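PDB 4GV8: DUTPase from Staphylococcus phage 11, which probably hydrolyses dUTP to dUMP and pyrophosphate as a magnesium-dependent homotrimer, keeping uracil out of DNA. Local coordinates for residues 73-78 with 133-138. Sequence-based numbering, arbitrary orientation.
Sequences LVIETG and KLAQLV. With DUP (2'-deoxyuridine 5'-alpha,beta-imido-triphosphate), chain J; DUP (2'-deoxyuridine 5'-alpha,beta-imido-triphosphate), chain L.
The CD1 methyl of Ile75 overlaps Leu134 and Ala135. With CG1 anti to the carbonyl carbon (chi1 -62°) and the chain extended beyond it (chi2 166°), this methyl comes up to the oxygen end of the Leu134 carbonyl, tilted out of the peptide plane, CD1 lying 3.2 Å from Leu134 O. That approach is close for a methyl and a carbonyl oxygen. The same methyl also meets two apolar atoms on one face of that peptide, Leu134 CG and Ala135 CB, each 4.1 Å from CD1. The CB of Leu134 is set off along the flank of the contact, but CG, anti to the backbone N, comes nearer to Ile75. The two segments belong to the antiparallel sheet of the dUTPase jelly-roll but are not neighbours in it; strand 57-63 comes between 73-80 and 133-141 in the strand order, yet here Ile75 and Ala135 face each other directly, Ile75 CA and Ala135 CA standing 7.9 Å apart. Leu134 and Ala135 both pair with Ile29 in a classic beta bulge, which disturbs the alternation of side chains along the strand. Ile90 touches Ile75, Leu134 and Ala135 alike, and Ile92 adds to the cover of Ile75. Nucleotide sites flank this buried cluster: Gly78 CA lies 3.2 Å from O4 of the uracil in one, while Gln136, next to Ala135, lines the pocket of another DUP.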
loop_
_atom_site.group_PDB
_atom_site.type_symbol
_atom_site.label_atom_id
_atom_site.label_comp_id
_atom_site.label_asym_id
_atom_site.label_seq_id
_atom_site.Cartn_x
_atom_site.Cartn_y
_atom_site.Cartn_z
ATOM N N LEU B 73 9.106 9.727 2.009
ATOM C CA LEU B 73 9.179 9.004 0.748
ATOM C C LEU B 73 8.240 7.816 0.778
ATOM O O LEU B 73 8.464 6.864 1.538
ATOM C CB LEU B 73 10.592 8.567 0.485
ATOM C CG LEU B 73 11.637 9.662 0.265
ATOM C CD1 LEU B 73 12.987 8.965 0.139
ATOM C CD2 LEU B 73 11.337 10.560 -0.953
ATOM N N VAL B 74 7.171 7.917 -0.021
ATOM C CA VAL B 74 6.070 6.946 -0.081
ATOM C C VAL B 74 6.234 6.218 -1.416
ATOM O O VAL B 74 6.171 6.813 -2.495
ATOM C CB VAL B 74 4.649 7.604 -0.012
ATOM C CG1 VAL B 74 3.513 6.562 -0.097
ATOM C CG2 VAL B 74 4.469 8.474 1.241
ATOM N N ILE B 75 6.419 4.904 -1.328
ATOM C CA ILE B 75 6.449 4.035 -2.447
ATOM C C ILE B 75 5.106 3.297 -2.558
ATOM O O ILE B 75 4.690 2.599 -1.607
ATOM C CB ILE B 75 7.630 3.000 -2.360
ATOM C CG1 ILE B 75 8.992 3.757 -2.354
ATOM C CG2 ILE B 75 7.496 1.905 -3.452
ATOM C CD1 ILE B 75 10.198 2.924 -1.936
ATOM N N GLU B 76 4.486 3.414 -3.740
ATOM C CA GLU B 76 3.318 2.626 -4.087
ATOM C C GLU B 76 3.829 1.264 -4.530
ATOM O O GLU B 76 4.575 1.131 -5.522
ATOM C CB GLU B 76 2.508 3.276 -5.199
ATOM C CG GLU B 76 1.326 2.388 -5.617
ATOM C CD GLU B 76 0.180 2.379 -4.592
ATOM O OE1 GLU B 76 -0.851 1.753 -4.872
ATOM O OE2 GLU B 76 0.285 3.003 -3.508
ATOM N N THR B 77 3.448 0.252 -3.786
ATOM C CA THR B 77 3.753 -1.153 -4.117
ATOM C C THR B 77 3.354 -1.492 -5.571
ATOM O O THR B 77 2.223 -1.271 -6.020
ATOM C CB THR B 77 3.100 -2.103 -3.058
ATOM O OG1 THR B 77 3.693 -1.838 -1.759
ATOM C CG2 THR B 77 3.260 -3.585 -3.383
ATOM N N GLY B 78 4.350 -1.968 -6.292
ATOM C CA GLY B 78 4.219 -2.370 -7.672
ATOM C C GLY B 78 3.996 -3.843 -7.763
ATOM O O GLY B 78 4.669 -4.641 -7.105
ATOM N N LYS B 133 19.531 1.709 -1.045
ATOM C CA LYS B 133 18.674 0.526 -0.804
ATOM C C LYS B 133 17.246 1.041 -0.458
ATOM O O LYS B 133 16.885 1.268 0.705
ATOM C CB LYS B 133 19.251 -0.311 0.319
ATOM C CG LYS B 133 18.676 -1.721 0.381
ATOM C CD LYS B 133 19.058 -2.431 1.664
ATOM C CE LYS B 133 20.439 -3.024 1.595
ATOM N NZ LYS B 133 20.842 -3.344 3.002
ATOM N N LEU B 134 16.498 1.319 -1.527
ATOM C CA LEU B 134 15.299 2.143 -1.496
ATOM C C LEU B 134 13.978 1.353 -1.330
ATOM O O LEU B 134 12.999 1.877 -0.799
ATOM C CB LEU B 134 15.243 2.953 -2.807
ATOM C CG LEU B 134 14.076 3.913 -2.996
ATOM C CD1 LEU B 134 14.047 4.917 -1.856
ATOM C CD2 LEU B 134 14.071 4.633 -4.351
ATOM N N ALA B 135 13.946 0.128 -1.834
ATOM C CA ALA B 135 12.741 -0.763 -1.799
ATOM C C ALA B 135 13.157 -2.215 -1.645
ATOM O O ALA B 135 14.357 -2.540 -1.553
ATOM C CB ALA B 135 11.888 -0.600 -3.078
ATOM N N GLN B 136 12.163 -3.100 -1.618
ATOM C CA GLN B 136 12.374 -4.553 -1.606
ATOM C C GLN B 136 11.346 -5.247 -2.466
ATOM O O GLN B 136 10.306 -4.692 -2.798
ATOM C CB GLN B 136 12.394 -5.158 -0.202
ATOM C CG GLN B 136 11.062 -5.094 0.529
ATOM C CD GLN B 136 11.181 -5.366 2.020
ATOM O OE1 GLN B 136 10.590 -4.663 2.867
ATOM N NE2 GLN B 136 11.945 -6.362 2.347
ATOM N N LEU B 137 11.699 -6.460 -2.871
ATOM C CA LEU B 137 10.923 -7.282 -3.813
ATOM C C LEU B 137 10.586 -8.605 -3.126
ATOM O O LEU B 137 11.477 -9.403 -2.779
ATOM C CB LEU B 137 11.739 -7.569 -5.108
ATOM C CG LEU B 137 10.977 -8.377 -6.181
ATOM C CD1 LEU B 137 9.799 -7.571 -6.792
ATOM C CD2 LEU B 137 11.945 -8.980 -7.221
ATOM N N VAL B 138 9.288 -8.806 -2.873
ATOM C CA VAL B 138 8.777 -10.018 -2.237
ATOM C C VAL B 138 7.972 -10.763 -3.319
ATOM O O VAL B 138 7.136 -10.164 -3.984
ATOM C CB VAL B 138 7.871 -9.662 -1.046
ATOM C CG1 VAL B 138 7.294 -10.962 -0.408
ATOM C CG2 VAL B 138 8.670 -8.806 -0.076
HETATM O O4 DUP J . 5.741 -0.044 -9.275
HETATM C C4 DUP J . 5.816 -0.722 -10.451
HETATM C C5 DUP J . 4.703 -1.335 -11.000
HETATM C C6 DUP J . 4.813 -2.024 -12.159
HETATM N N3 DUP J . 6.989 -0.904 -11.078
HETATM C C2 DUP J . 7.068 -1.535 -12.273
HETATM O O2 DUP J . 8.260 -1.574 -12.875
HETATM N N1 DUP J . 5.982 -2.109 -12.828
HETATM C "C1'" DUP J . 6.042 -2.842 -14.098
HETATM C "C2'" DUP J . 5.983 -4.357 -13.874
HETATM C "C3'" DUP J . 4.556 -4.735 -14.271
HETATM O "O3'" DUP J . 4.478 -6.090 -14.705
HETATM O "O4'" DUP J . 4.895 -2.516 -14.939
HETATM C "C4'" DUP J . 4.156 -3.698 -15.321
HETATM C "C5'" DUP J . 2.652 -3.437 -15.399
HETATM O "O5'" DUP J . 2.051 -3.148 -14.111
HETATM P PA DUP J . 0.575 -2.561 -14.050
HETATM O O1A DUP J . -0.282 -3.620 -14.681
HETATM O O2A DUP J . 0.469 -2.224 -12.523
HETATM N N3A DUP J . 0.510 -1.100 -14.922
HETATM P PB DUP J . -0.700 -0.759 -16.072
HETATM O O1B DUP J . -1.877 -1.710 -15.885
HETATM O O2B DUP J . -0.979 0.743 -15.940
HETATM O O3B DUP J . 0.135 -1.085 -17.469
HETATM P PG DUP J . -0.113 -2.320 -18.507
HETATM O O2G DUP J . -1.128 -1.776 -19.473
HETATM O O1G DUP J . -0.602 -3.526 -17.692
HETATM O O3G DUP J . 1.257 -2.639 -19.061
HETATM O O4 DUP L . 5.301 -1.755 9.438
HETATM C C4 DUP L . 6.224 -2.609 9.901
HETATM C C5 DUP L . 7.216 -3.116 9.069
HETATM C C6 DUP L . 8.181 -3.996 9.584
HETATM N N3 DUP L . 6.206 -2.985 11.187
HETATM C C2 DUP L . 7.179 -3.825 11.682
HETATM O O2 DUP L . 7.114 -4.175 12.998
HETATM N N1 DUP L . 8.175 -4.313 10.893
HETATM C "C1'" DUP L . 9.222 -5.204 11.430
HETATM C "C2'" DUP L . 9.010 -6.619 10.937
HETATM C "C3'" DUP L . 10.058 -6.803 9.853
HETATM O "O3'" DUP L . 10.456 -8.176 9.805
HETATM O "O4'" DUP L . 10.506 -4.725 10.964
HETATM C "C4'" DUP L . 11.169 -5.787 10.224
HETATM C "C5'" DUP L . 11.945 -5.207 9.046
HETATM O "O5'" DUP L . 11.113 -4.834 7.928
HETATM P PA DUP L . 11.844 -4.201 6.624
HETATM O O1A DUP L . 10.707 -3.627 5.806
HETATM O O2A DUP L . 12.796 -5.149 5.973
HETATM N N3A DUP L . 12.678 -2.902 7.308
HETATM P PB DUP L . 14.243 -2.368 6.955
HETATM O O1B DUP L . 14.632 -3.015 5.630
HETATM O O2B DUP L . 14.239 -0.847 6.998
HETATM O O3B DUP L . 15.167 -2.985 8.165
HETATM P PG DUP L . 15.984 -4.425 8.317
HETATM O O2G DUP L . 15.623 -5.380 7.169
HETATM O O1G DUP L . 17.319 -3.825 8.131
HETATM O O3G DUP L . 15.576 -4.835 9.698
#